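Local coordinates for clostripain-related protein (Bacteroides thetaiotaomicron, PDB 6N9J) that probably cleaves peptide bonds as a secreted cysteine protease of the C11 (clostripain) family, at residues A[162-167]-A[239-244]; A[170-173]-A[178-181]; A[276-281]-A[286-291]; A[326-329]-A[333-336]; A[345-350]-A[354-359]. One frame throughout, in Å; residues are numbered along the deposited sequence.

Interaction 1 (A[162-167]-A[239-244]); sequences YMQSVE and SISVIK
The side-chain amide of Gln-164 reaches strand 239-244 and gives one N-H to the hydroxyl of Ser-241, NE2 to OG 3.0 Å. The bond is fairly straight, 156° at the hydrogen, and OG lies almost in the amide plane. The carbonyl oxygen of the same serine comes within 2.8 Å of Gln-164 NE2, but at an angle too poor for a bond. Beyond the serine, Ile-243 lies alongside the amide, its CG1 3.7 Å from Gln-164 NE2, the two side chains running past each other in opposite directions. A bend at chi2 (76°) turns the end of the glutamine toward the strand.

In the next shell, Gln-164 NE2 also bonds to Phe-179 O, and Ser-241 OG to Gly-343 O. The backbone under the glutamine is an inverse gamma turn centred on it, closed by Ser-165 N to Met-163 O at 2.7 Å. Ser-165 is the N-cap of helix 166-171, with a weak bond from Val-168 N to its OG, which itself donates to Glu-167 OE1 at 2.8 Å.

With an alanine here the amide is gone, and Ser-241 OG and Phe-179 O would each probably lose one donor, with a gap beside Ile-243. The two acceptors at NE2 probably fix the rotation of the amide, and the chemistry ties the loop leading into helix 166-171 to two adjacent strands of the central sheet.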
# COMPACT_ATOMS: atom_id res chain seq x y z
N TYR A 162 1.85 -4.89 -4.22
CA TYR A 162 3.32 -4.89 -4.19
C TYR A 162 3.92 -3.68 -3.51
O TYR A 162 5.10 -3.39 -3.71
CB TYR A 162 3.90 -4.95 -5.61
CG TYR A 162 3.53 -6.16 -6.46
CD1 TYR A 162 3.87 -7.45 -6.06
CD2 TYR A 162 2.89 -6.00 -7.69
CE1 TYR A 162 3.56 -8.56 -6.86
CE2 TYR A 162 2.57 -7.10 -8.49
CZ TYR A 162 2.91 -8.38 -8.06
OH TYR A 162 2.61 -9.47 -8.86
N MET A 163 3.13 -2.95 -2.73
CA MET A 163 3.60 -1.66 -2.22
C MET A 163 4.40 -1.79 -0.93
O MET A 163 5.18 -0.89 -0.60
CB MET A 163 2.40 -0.71 -2.01
CG MET A 163 1.70 -0.30 -3.31
SD MET A 163 2.75 0.15 -4.72
CE MET A 163 3.73 1.47 -4.07
N GLN A 164 4.23 -2.90 -0.21
CA GLN A 164 4.97 -3.12 1.03
C GLN A 164 6.39 -3.61 0.71
O GLN A 164 6.79 -4.74 1.03
CB GLN A 164 4.23 -4.10 1.95
CG GLN A 164 4.64 -4.03 3.43
CD GLN A 164 4.06 -2.82 4.18
OE1 GLN A 164 3.89 -1.74 3.62
NE2 GLN A 164 3.77 -3.00 5.46
N SER A 165 7.13 -2.71 0.05
CA SER A 165 8.52 -2.86 -0.36
C SER A 165 9.40 -1.94 0.48
O SER A 165 9.03 -0.79 0.76
CB SER A 165 8.63 -2.53 -1.86
OG SER A 165 9.80 -1.80 -2.18
N VAL A 166 10.57 -2.44 0.90
CA VAL A 166 11.45 -1.69 1.78
C VAL A 166 12.00 -0.47 1.04
O VAL A 166 12.31 0.55 1.66
CB VAL A 166 12.62 -2.59 2.32
CG1 VAL A 166 13.61 -2.89 1.22
CG2 VAL A 166 13.34 -1.93 3.51
N GLU A 167 12.11 -0.57 -0.28
CA GLU A 167 12.56 0.55 -1.11
C GLU A 167 11.54 1.69 -1.12
O GLU A 167 11.89 2.86 -1.05
CB GLU A 167 12.83 0.07 -2.54
CG GLU A 167 14.02 -0.89 -2.68
CD GLU A 167 13.65 -2.35 -2.51
OE1 GLU A 167 12.48 -2.64 -2.14
OE2 GLU A 167 14.54 -3.22 -2.73
N SER A 239 -2.12 -11.34 2.36
CA SER A 239 -1.00 -11.15 3.26
C SER A 239 -0.77 -9.67 3.52
O SER A 239 -0.76 -8.86 2.58
CB SER A 239 0.27 -11.78 2.68
OG SER A 239 0.61 -11.11 1.49
N ILE A 240 -0.59 -9.30 4.78
CA ILE A 240 -0.50 -7.89 5.17
C ILE A 240 0.58 -7.73 6.23
O ILE A 240 0.77 -8.62 7.04
CB ILE A 240 -1.86 -7.35 5.72
CG1 ILE A 240 -2.96 -7.46 4.66
CG2 ILE A 240 -1.75 -5.90 6.20
CD1 ILE A 240 -2.84 -6.43 3.54
N SER A 241 1.29 -6.60 6.21
CA SER A 241 2.16 -6.22 7.31
C SER A 241 2.10 -4.72 7.61
O SER A 241 1.49 -3.94 6.86
CB SER A 241 3.62 -6.64 7.03
OG SER A 241 4.17 -5.91 5.94
N VAL A 242 2.73 -4.32 8.71
CA VAL A 242 2.80 -2.92 9.13
C VAL A 242 4.25 -2.56 9.43
O VAL A 242 4.89 -3.19 10.28
CB VAL A 242 1.94 -2.65 10.40
CG1 VAL A 242 2.20 -1.25 10.93
CG2 VAL A 242 0.46 -2.84 10.13
N ILE A 243 4.76 -1.56 8.72
CA ILE A 243 6.11 -1.08 8.95
C ILE A 243 6.10 0.25 9.71
O ILE A 243 5.38 1.17 9.33
CB ILE A 243 6.85 -0.90 7.64
CG1 ILE A 243 7.07 -2.26 6.98
CG2 ILE A 243 8.17 -0.15 7.84
CD1 ILE A 243 7.64 -2.17 5.60
N LYS A 244 6.87 0.32 10.80
CA LYS A 244 7.05 1.53 11.61
C LYS A 244 8.25 2.33 11.10
O LYS A 244 9.41 1.91 11.26
CB LYS A 244 7.26 1.15 13.09
CG LYS A 244 7.27 2.32 14.08
CD LYS A 244 7.50 1.82 15.49
CE LYS A 244 7.08 2.83 16.54
NZ LYS A 244 7.78 4.14 16.40

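Interaction 2 (A[170-173]-A[178-181]); sequences YQLR and YFIG
Phe-179 lays the far rim of its ring against Leu-172, with CZ 3.7 Å from CB. The contact lies inside a beta-alpha-beta unit: strand 155-159, helix 166-171 and strand 178-181, where the return from helix to strand is short. Leu-172 is the first residue to leave helical geometry, and its carbonyl oxygen meets the same rim in the ring plane, Leu-172 O to Phe-179 CZ 3.2 Å. With CG anti to the carbonyl carbon (chi1 -72°), the ring projects from the sheet toward the helix end. The CA of Arg-173 approaches CE1 of Phe-179 obliquely at 4.3 Å.

Around this pair, Leu-172 also packs on Ile-140 and Leu-143 of helix 140-146, and Phe-179 on Ile-156 of the neighbouring strand. A serine in place of Phe-179 would probably open a gap beneath the helix terminus and leave Leu-172 CB without its aromatic partner.

The turn itself is stiffened by Arg-173, which folds back over Tyr-170 with CD 3.8 Å above the centre of that ring. Its guanidinium, edge on, places NH1 2.8 Å from Tyr-170 O. The backbone N of Arg-173 bonds to that oxygen as well, and the two nitrogens arrive from opposite faces of the carbonyl plane.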
# COMPACT_ATOMS: atom_id res chain seq x y z
N TYR A 170 11.12 3.12 2.59
CA TYR A 170 12.27 3.96 2.93
C TYR A 170 12.22 5.29 2.18
O TYR A 170 12.50 6.34 2.76
CB TYR A 170 13.61 3.25 2.66
CG TYR A 170 14.79 3.98 3.30
CD1 TYR A 170 15.14 3.74 4.63
CD2 TYR A 170 15.50 4.95 2.60
CE1 TYR A 170 16.19 4.42 5.22
CE2 TYR A 170 16.55 5.63 3.19
CZ TYR A 170 16.89 5.36 4.50
OH TYR A 170 17.93 6.04 5.09
N GLN A 171 11.85 5.25 0.90
CA GLN A 171 11.77 6.47 0.08
C GLN A 171 10.75 7.48 0.61
O GLN A 171 10.93 8.70 0.51
CB GLN A 171 11.42 6.14 -1.37
CG GLN A 171 11.74 7.25 -2.35
CD GLN A 171 13.22 7.30 -2.75
OE1 GLN A 171 13.93 6.28 -2.78
NE2 GLN A 171 13.70 8.50 -3.06
N LEU A 172 9.66 6.94 1.17
CA LEU A 172 8.57 7.75 1.71
C LEU A 172 8.57 7.85 3.23
O LEU A 172 7.56 8.26 3.81
CB LEU A 172 7.22 7.16 1.27
CG LEU A 172 7.01 6.99 -0.23
CD1 LEU A 172 5.69 6.30 -0.49
CD2 LEU A 172 7.04 8.33 -0.90
N ARG A 173 9.67 7.47 3.88
CA ARG A 173 9.66 7.32 5.34
C ARG A 173 9.32 8.60 6.12
O ARG A 173 8.79 8.53 7.23
CB ARG A 173 11.01 6.77 5.84
CG ARG A 173 12.17 7.75 5.69
CD ARG A 173 13.52 7.07 5.90
NE ARG A 173 14.63 8.01 5.79
CZ ARG A 173 15.10 8.49 4.64
NH1 ARG A 173 14.56 8.11 3.49
NH2 ARG A 173 16.11 9.34 4.65
N TYR A 178 3.54 5.12 9.87
CA TYR A 178 3.30 3.70 9.62
C TYR A 178 2.82 3.46 8.20
O TYR A 178 2.09 4.28 7.64
CB TYR A 178 2.27 3.14 10.62
CG TYR A 178 2.69 3.28 12.06
CD1 TYR A 178 3.44 2.29 12.68
CD2 TYR A 178 2.35 4.41 12.81
CE1 TYR A 178 3.84 2.41 14.00
CE2 TYR A 178 2.75 4.55 14.14
CZ TYR A 178 3.51 3.54 14.72
OH TYR A 178 3.92 3.63 16.04
N PHE A 179 3.22 2.33 7.64
CA PHE A 179 2.82 1.93 6.30
C PHE A 179 2.12 0.58 6.36
O PHE A 179 2.68 -0.38 6.87
CB PHE A 179 4.04 1.85 5.36
CG PHE A 179 4.62 3.18 5.00
CD1 PHE A 179 5.54 3.80 5.82
CD2 PHE A 179 4.23 3.82 3.82
CE1 PHE A 179 6.08 5.03 5.49
CE2 PHE A 179 4.76 5.05 3.49
CZ PHE A 179 5.68 5.66 4.32
N ILE A 180 0.91 0.51 5.81
CA ILE A 180 0.17 -0.74 5.79
C ILE A 180 0.01 -1.19 4.34
O ILE A 180 -0.50 -0.44 3.50
CB ILE A 180 -1.23 -0.61 6.47
CG1 ILE A 180 -1.11 0.01 7.87
CG2 ILE A 180 -1.91 -1.96 6.58
CD1 ILE A 180 -1.41 1.51 7.88
N GLY A 181 0.44 -2.41 4.05
CA GLY A 181 0.31 -2.95 2.71
C GLY A 181 0.62 -4.43 2.56
O GLY A 181 0.86 -5.11 3.54

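Interaction 3 (A[276-281]-A[286-291]); sequences ILCYDP and NYHDLM
Tyr-279 runs along Tyr-287, His-288 and Asp-289 from base to tip. Its CB packs on CB of Tyr-287 at 3.8 Å. Further out, CD2 passes the carbonyl carbon of His-288, and CE2 lies obliquely near CA of Asp-289, 3.7 Å away. At the tip the hydroxyl donates to the carboxylate of Asp-289, OH to OD1 2.6 Å, meeting it on the anti side with ring and carboxylate planes 67° apart.

The backbones form a single bridge at Cys-278 and His-288, flanked by Asp-289 N to Leu-277 O (2.8 Å) and Tyr-279 N to Tyr-287 O (2.7 Å). The connection is closed by Asp-280, whose CG sits between its backbone N and carbonyl carbon (chi1 58°), bringing the carboxylate to the start of the returning chain. Asn-286 N reaches the syn lone pair of OD2 at 2.7 Å, whereas Tyr-287 N comes to OD1 from above the carboxylate plane, 2.9 Å away.

Asp-289 is also the N-cap of helix 290-297: its OD2 bonds to Gly-292 N, and OD1 has a second donor in Glu-342 N. Asp-280 thus takes two backbone N-H groups and Asp-289 joins the tyrosine hydroxyl to the helix start: the carboxylates supplement a single bridge.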
# COMPACT_ATOMS: atom_id res chain seq x y z
N ILE A 276 14.80 -18.29 -1.80
CA ILE A 276 14.16 -17.15 -1.15
C ILE A 276 12.72 -16.99 -1.63
O ILE A 276 12.47 -16.99 -2.82
CB ILE A 276 14.93 -15.85 -1.42
CG1 ILE A 276 16.37 -15.97 -0.89
CG2 ILE A 276 14.23 -14.68 -0.80
CD1 ILE A 276 17.34 -14.91 -1.41
N LEU A 277 11.78 -16.86 -0.69
CA LEU A 277 10.38 -16.62 -1.02
C LEU A 277 10.22 -15.46 -2.00
O LEU A 277 10.76 -14.37 -1.77
CB LEU A 277 9.57 -16.34 0.24
CG LEU A 277 8.12 -15.96 -0.04
CD1 LEU A 277 7.39 -17.09 -0.76
CD2 LEU A 277 7.42 -15.60 1.23
N CYS A 278 9.49 -15.70 -3.09
CA CYS A 278 9.26 -14.70 -4.13
C CYS A 278 7.79 -14.31 -4.20
O CYS A 278 6.92 -15.18 -4.25
CB CYS A 278 9.73 -15.25 -5.50
SG CYS A 278 9.26 -14.21 -6.92
N TYR A 279 7.51 -13.00 -4.19
CA TYR A 279 6.13 -12.49 -4.13
C TYR A 279 5.46 -12.33 -5.49
O TYR A 279 4.25 -12.19 -5.56
CB TYR A 279 6.09 -11.16 -3.37
CG TYR A 279 6.40 -11.32 -1.90
CD1 TYR A 279 5.60 -12.11 -1.09
CD2 TYR A 279 7.50 -10.69 -1.33
CE1 TYR A 279 5.88 -12.27 0.26
CE2 TYR A 279 7.79 -10.84 0.01
CZ TYR A 279 6.97 -11.63 0.80
OH TYR A 279 7.25 -11.80 2.14
N ASP A 280 6.25 -12.34 -6.57
CA ASP A 280 5.69 -12.43 -7.92
C ASP A 280 6.30 -13.60 -8.71
O ASP A 280 6.98 -13.38 -9.72
CB ASP A 280 5.91 -11.10 -8.67
CG ASP A 280 7.38 -10.72 -8.77
OD1 ASP A 280 8.19 -11.22 -7.95
OD2 ASP A 280 7.73 -9.90 -9.67
N PRO A 281 6.04 -14.84 -8.27
CA PRO A 281 6.74 -16.00 -8.84
C PRO A 281 6.23 -16.39 -10.23
O PRO A 281 6.89 -17.15 -10.93
CB PRO A 281 6.45 -17.11 -7.83
CG PRO A 281 5.12 -16.75 -7.26
CD PRO A 281 5.04 -15.25 -7.26
N ASN A 286 10.45 -9.98 -9.55
CA ASN A 286 11.02 -8.73 -9.08
C ASN A 286 11.05 -8.62 -7.56
O ASN A 286 11.82 -7.82 -7.02
CB ASN A 286 10.23 -7.54 -9.65
CG ASN A 286 10.53 -7.29 -11.12
OD1 ASN A 286 11.62 -7.57 -11.58
ND2 ASN A 286 9.57 -6.73 -11.84
N TYR A 287 10.21 -9.42 -6.89
CA TYR A 287 9.97 -9.26 -5.46
C TYR A 287 10.29 -10.50 -4.61
O TYR A 287 9.67 -11.54 -4.77
CB TYR A 287 8.50 -8.89 -5.21
CG TYR A 287 8.06 -7.63 -5.89
CD1 TYR A 287 8.29 -6.39 -5.30
CD2 TYR A 287 7.42 -7.66 -7.12
CE1 TYR A 287 7.89 -5.23 -5.92
CE2 TYR A 287 7.03 -6.51 -7.75
CZ TYR A 287 7.26 -5.29 -7.14
OH TYR A 287 6.86 -4.13 -7.75
N HIS A 288 11.23 -10.34 -3.68
CA HIS A 288 11.61 -11.42 -2.77
C HIS A 288 11.51 -10.99 -1.32
O HIS A 288 11.62 -9.80 -1.01
CB HIS A 288 13.04 -11.89 -3.07
CG HIS A 288 13.17 -12.59 -4.38
ND1 HIS A 288 13.48 -11.93 -5.55
CD2 HIS A 288 13.00 -13.89 -4.72
CE1 HIS A 288 13.51 -12.79 -6.55
NE2 HIS A 288 13.22 -13.99 -6.07
N ASP A 289 11.33 -11.95 -0.42
CA ASP A 289 11.25 -11.62 0.99
C ASP A 289 12.59 -11.11 1.53
O ASP A 289 13.62 -11.79 1.45
CB ASP A 289 10.77 -12.83 1.80
CG ASP A 289 10.51 -12.48 3.25
OD1 ASP A 289 9.45 -11.86 3.56
OD2 ASP A 289 11.36 -12.84 4.08
N LEU A 290 12.55 -9.90 2.10
CA LEU A 290 13.75 -9.23 2.60
C LEU A 290 14.50 -10.04 3.68
O LEU A 290 15.72 -10.12 3.64
CB LEU A 290 13.39 -7.85 3.16
CG LEU A 290 14.55 -7.07 3.79
CD1 LEU A 290 15.59 -6.69 2.74
CD2 LEU A 290 14.04 -5.84 4.49
N MET A 291 13.76 -10.63 4.63
CA MET A 291 14.42 -11.44 5.65
C MET A 291 15.05 -12.68 5.02
O MET A 291 16.13 -13.11 5.43
CB MET A 291 13.44 -11.86 6.76
CG MET A 291 14.09 -12.77 7.84
SD MET A 291 15.46 -12.01 8.76
CE MET A 291 14.56 -11.08 10.00

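Interaction 4 (A[326-329]-A[333-336]); sequences CTYS and GKMV
The backbones of 326-329 and 333-336 run antiparallel and are joined at Cys-326 and Lys-334, a hydrogen-bonded pair. Cys-326 N reaches Lys-334 O at 2.9 Å with a nearly straight N-H (173°), and Lys-334 N returns to Cys-326 O at 2.9 Å, this time almost along the C=O axis. One step on, Thr-327 and Gly-333 form a non-hydrogen-bonded pair whose CA atoms come as close as 3.9 Å. Such closeness depends on the glycine, because a side chain there would run into Cys-326 O.

This is the end of the beta hairpin made by strand 315-327 and strand 333-337, the latter lying at the margin of the large mixed sheet.

Cys-326 and Lys-334 turn their side chains to the same face. There Cys-326 CB touches Val-336 CG2 at 3.9 Å; Thr-184 packs on the cysteine and Pro-281 on the valine. Beyond the strand, Tyr-328 leans back over the hairpin: its CD1 passes CA of Gly-333, and its hydroxyl oxygen rests against the lysine chain, OH to CE of Lys-334 3.5 Å. That lysine leaves its backbone with CG between N and the carbonyl carbon (chi1 70°), then runs extended past the phenol oxygen, crossing the tyrosine side chain at a slant.

Thr-327 points to the other face, where OG1 is hydrogen-bonded to Glu-185 and Arg-283 and the side chain packs on a polar side chain of the bound peptide.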
# COMPACT_ATOMS: atom_id res chain seq x y z
N CYS A 326 -2.11 -15.58 -6.97
CA CYS A 326 -1.18 -14.78 -7.75
C CYS A 326 -1.48 -14.99 -9.21
O CYS A 326 -2.07 -16.00 -9.58
CB CYS A 326 0.29 -15.15 -7.47
SG CYS A 326 0.90 -14.66 -5.82
N THR A 327 -1.07 -14.04 -10.04
CA THR A 327 -1.43 -14.11 -11.44
C THR A 327 -0.21 -14.23 -12.33
O THR A 327 0.89 -13.81 -11.98
CB THR A 327 -2.27 -12.88 -11.89
OG1 THR A 327 -1.49 -11.68 -11.79
CG2 THR A 327 -3.52 -12.74 -11.03
N TYR A 328 -0.41 -14.82 -13.50
CA TYR A 328 0.59 -14.77 -14.55
C TYR A 328 0.37 -13.50 -15.34
O TYR A 328 -0.64 -12.81 -15.15
CB TYR A 328 0.47 -15.98 -15.46
CG TYR A 328 0.66 -17.32 -14.81
CD1 TYR A 328 -0.40 -17.97 -14.20
CD2 TYR A 328 1.90 -17.97 -14.87
CE1 TYR A 328 -0.23 -19.23 -13.64
CE2 TYR A 328 2.08 -19.20 -14.31
CZ TYR A 328 1.01 -19.83 -13.69
OH TYR A 328 1.20 -21.07 -13.14
N SER A 329 1.30 -13.20 -16.24
CA SER A 329 1.18 -12.03 -17.10
C SER A 329 -0.04 -12.15 -18.00
O SER A 329 -0.61 -11.14 -18.40
CB SER A 329 2.44 -11.85 -17.94
OG SER A 329 3.59 -11.79 -17.11
N GLY A 333 -4.46 -17.07 -13.20
CA GLY A 333 -3.72 -17.22 -11.96
C GLY A 333 -3.91 -18.54 -11.23
O GLY A 333 -4.60 -19.44 -11.72
N LYS A 334 -3.30 -18.63 -10.06
CA LYS A 334 -3.44 -19.80 -9.19
C LYS A 334 -2.97 -19.45 -7.78
O LYS A 334 -2.39 -18.38 -7.57
CB LYS A 334 -2.64 -20.99 -9.75
CG LYS A 334 -1.13 -20.84 -9.66
CD LYS A 334 -0.43 -22.19 -9.81
CE LYS A 334 1.09 -22.05 -9.78
NZ LYS A 334 1.79 -23.36 -9.87
N MET A 335 -3.23 -20.34 -6.83
CA MET A 335 -2.75 -20.17 -5.46
C MET A 335 -1.24 -20.44 -5.38
O MET A 335 -0.74 -21.36 -6.01
CB MET A 335 -3.49 -21.11 -4.50
CG MET A 335 -5.01 -20.93 -4.51
SD MET A 335 -5.56 -19.29 -4.01
CE MET A 335 -5.03 -19.29 -2.30
N VAL A 336 -0.53 -19.63 -4.60
CA VAL A 336 0.91 -19.80 -4.40
C VAL A 336 1.24 -19.83 -2.90
O VAL A 336 0.67 -19.06 -2.13
CB VAL A 336 1.70 -18.68 -5.10
CG1 VAL A 336 3.18 -18.75 -4.73
CG2 VAL A 336 1.49 -18.74 -6.61

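Interaction 5 (A[345-350]-A[354-359]); sequences STYILR and SSQEKY
The N-terminal turn of helix 355-363 is fastened to the extended chain that follows strand 345-346, through a helix residue whose carboxylate reaches back across the connecting loop. Ser-354 is the N-cap, with OG accepting weakly from Glu-357 N at 3.4 Å. Glu-357, in the first turn, carries the contact. The glutamate chain is kinked about its CB-CG bond (chi2 -145°), which carries its carboxylate to Tyr-347 and Arg-350, while Leu-349 CD2 lies 3.7 Å from Glu-357 OE1. That same oxygen has a weak bond from Glu-351 N in the loop.

Tyr-347 points at the helix with its CG anti to the backbone N (chi1 -177°), and its ring stands perpendicular to the carboxylate, which sits at the ring edge. Gln-356 NE2 approaches CE1 of Tyr-347 obliquely at 3.5 Å; its own hydrogen bond goes to Asn-286 OD1. At the base of the tyrosine, its backbone N is bonded to Glu-167, and Trp-116 meets the ring edge-to-face.

A single oxygen, Glu-357 OE2, thus ties Tyr-347 and Arg-350 together: Tyr-347 OH donates to it from the anti side at 2.7 Å, and Arg-350 N meets its syn lone pair at 2.8 Å.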
# COMPACT_ATOMS: atom_id res chain seq x y z
N SER A 345 9.02 -6.94 1.07
CA SER A 345 9.76 -7.37 -0.13
C SER A 345 10.96 -6.49 -0.39
O SER A 345 11.11 -5.41 0.20
CB SER A 345 8.86 -7.37 -1.37
OG SER A 345 8.78 -6.07 -1.93
N THR A 346 11.82 -6.95 -1.29
CA THR A 346 13.01 -6.24 -1.69
C THR A 346 13.40 -6.66 -3.10
O THR A 346 13.00 -7.74 -3.57
CB THR A 346 14.20 -6.51 -0.72
OG1 THR A 346 15.32 -5.70 -1.08
CG2 THR A 346 14.61 -7.97 -0.79
N TYR A 347 14.18 -5.82 -3.77
CA TYR A 347 14.78 -6.20 -5.03
C TYR A 347 16.16 -6.84 -4.80
O TYR A 347 16.97 -6.33 -4.01
CB TYR A 347 14.89 -4.99 -5.95
CG TYR A 347 15.43 -5.32 -7.31
CD1 TYR A 347 14.72 -6.15 -8.18
CD2 TYR A 347 16.64 -4.80 -7.75
CE1 TYR A 347 15.20 -6.46 -9.43
CE2 TYR A 347 17.13 -5.10 -9.01
CZ TYR A 347 16.41 -5.93 -9.84
OH TYR A 347 16.90 -6.24 -11.09
N ILE A 348 16.41 -7.96 -5.47
CA ILE A 348 17.73 -8.58 -5.41
C ILE A 348 18.53 -8.21 -6.65
O ILE A 348 18.23 -8.70 -7.74
CB ILE A 348 17.63 -10.11 -5.29
CG1 ILE A 348 16.97 -10.49 -3.96
CG2 ILE A 348 18.99 -10.75 -5.47
CD1 ILE A 348 16.66 -11.98 -3.84
N LEU A 349 19.52 -7.34 -6.50
CA LEU A 349 20.34 -6.91 -7.63
C LEU A 349 20.94 -8.11 -8.35
O LEU A 349 21.57 -8.96 -7.73
CB LEU A 349 21.46 -5.97 -7.18
CG LEU A 349 20.98 -4.59 -6.71
CD1 LEU A 349 22.08 -3.88 -5.92
CD2 LEU A 349 20.54 -3.74 -7.90
N ARG A 350 20.72 -8.19 -9.65
CA ARG A 350 21.19 -9.32 -10.42
C ARG A 350 22.34 -8.93 -11.34
O ARG A 350 22.86 -9.77 -12.08
CB ARG A 350 20.04 -9.92 -11.23
CG ARG A 350 18.92 -10.48 -10.37
CD ARG A 350 17.66 -10.57 -11.19
NE ARG A 350 16.62 -11.41 -10.60
CZ ARG A 350 15.78 -11.00 -9.66
NH1 ARG A 350 15.88 -9.78 -9.16
NH2 ARG A 350 14.85 -11.83 -9.19
N SER A 354 20.40 -3.89 -16.80
CA SER A 354 19.04 -3.56 -17.21
C SER A 354 18.69 -2.12 -16.83
O SER A 354 19.37 -1.51 -16.00
CB SER A 354 18.04 -4.52 -16.57
OG SER A 354 17.92 -4.31 -15.17
N SER A 355 17.63 -1.59 -17.43
CA SER A 355 17.23 -0.20 -17.19
C SER A 355 16.65 -0.02 -15.79
O SER A 355 16.78 1.04 -15.20
CB SER A 355 16.22 0.28 -18.24
OG SER A 355 15.10 -0.58 -18.31
N GLN A 356 16.00 -1.06 -15.26
CA GLN A 356 15.40 -0.89 -13.94
C GLN A 356 16.48 -0.94 -12.85
O GLN A 356 16.33 -0.30 -11.82
CB GLN A 356 14.30 -1.94 -13.71
CG GLN A 356 14.74 -3.36 -13.43
CD GLN A 356 13.56 -4.29 -13.22
OE1 GLN A 356 12.51 -4.14 -13.85
NE2 GLN A 356 13.70 -5.23 -12.29
N GLU A 357 17.58 -1.65 -13.09
CA GLU A 357 18.69 -1.65 -12.13
C GLU A 357 19.44 -0.34 -12.17
O GLU A 357 19.81 0.19 -11.13
CB GLU A 357 19.66 -2.81 -12.39
CG GLU A 357 19.05 -4.18 -12.15
CD GLU A 357 20.02 -5.20 -11.59
OE1 GLU A 357 21.21 -4.87 -11.39
OE2 GLU A 357 19.57 -6.33 -11.33
N LYS A 358 19.65 0.20 -13.36
CA LYS A 358 20.30 1.50 -13.49
C LYS A 358 19.49 2.56 -12.75
O LYS A 358 20.05 3.43 -12.09
CB LYS A 358 20.46 1.88 -14.97
N TYR A 359 18.17 2.46 -12.85
CA TYR A 359 17.28 3.35 -12.11
C TYR A 359 17.41 3.09 -10.61
O TYR A 359 17.52 4.03 -9.82
CB TYR A 359 15.82 3.16 -12.56
CG TYR A 359 14.82 4.01 -11.80
CD1 TYR A 359 14.21 3.53 -10.65
CD2 TYR A 359 14.50 5.29 -12.23
CE1 TYR A 359 13.30 4.31 -9.94
CE2 TYR A 359 13.60 6.08 -11.53
CZ TYR A 359 13.00 5.58 -10.39
OH TYR A 359 12.11 6.36 -9.71

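Interactions 1 and 2 form the buried centre: both use helix 166-171, and their strands 178-181 and 239-244 are neighbours in the main sheet. One relies on a buried amide, the other on apolar packing. Interaction 4 lies at that sheet's far margin, about 20 Å from interaction 1, centre to centre, and rests on backbone pairing, with side chains that range from buried to exposed. Interactions 3 and 5 lie toward the periphery and are joined by the small sheet of strands 288-289 and 345-346; in both, carboxylates take backbone N-H groups and a tyrosine hydroxyl. Glu-167 connects interaction 1 to interaction 5, while Pro-281 and Val-336 bring interactions 3 and 4 into contact.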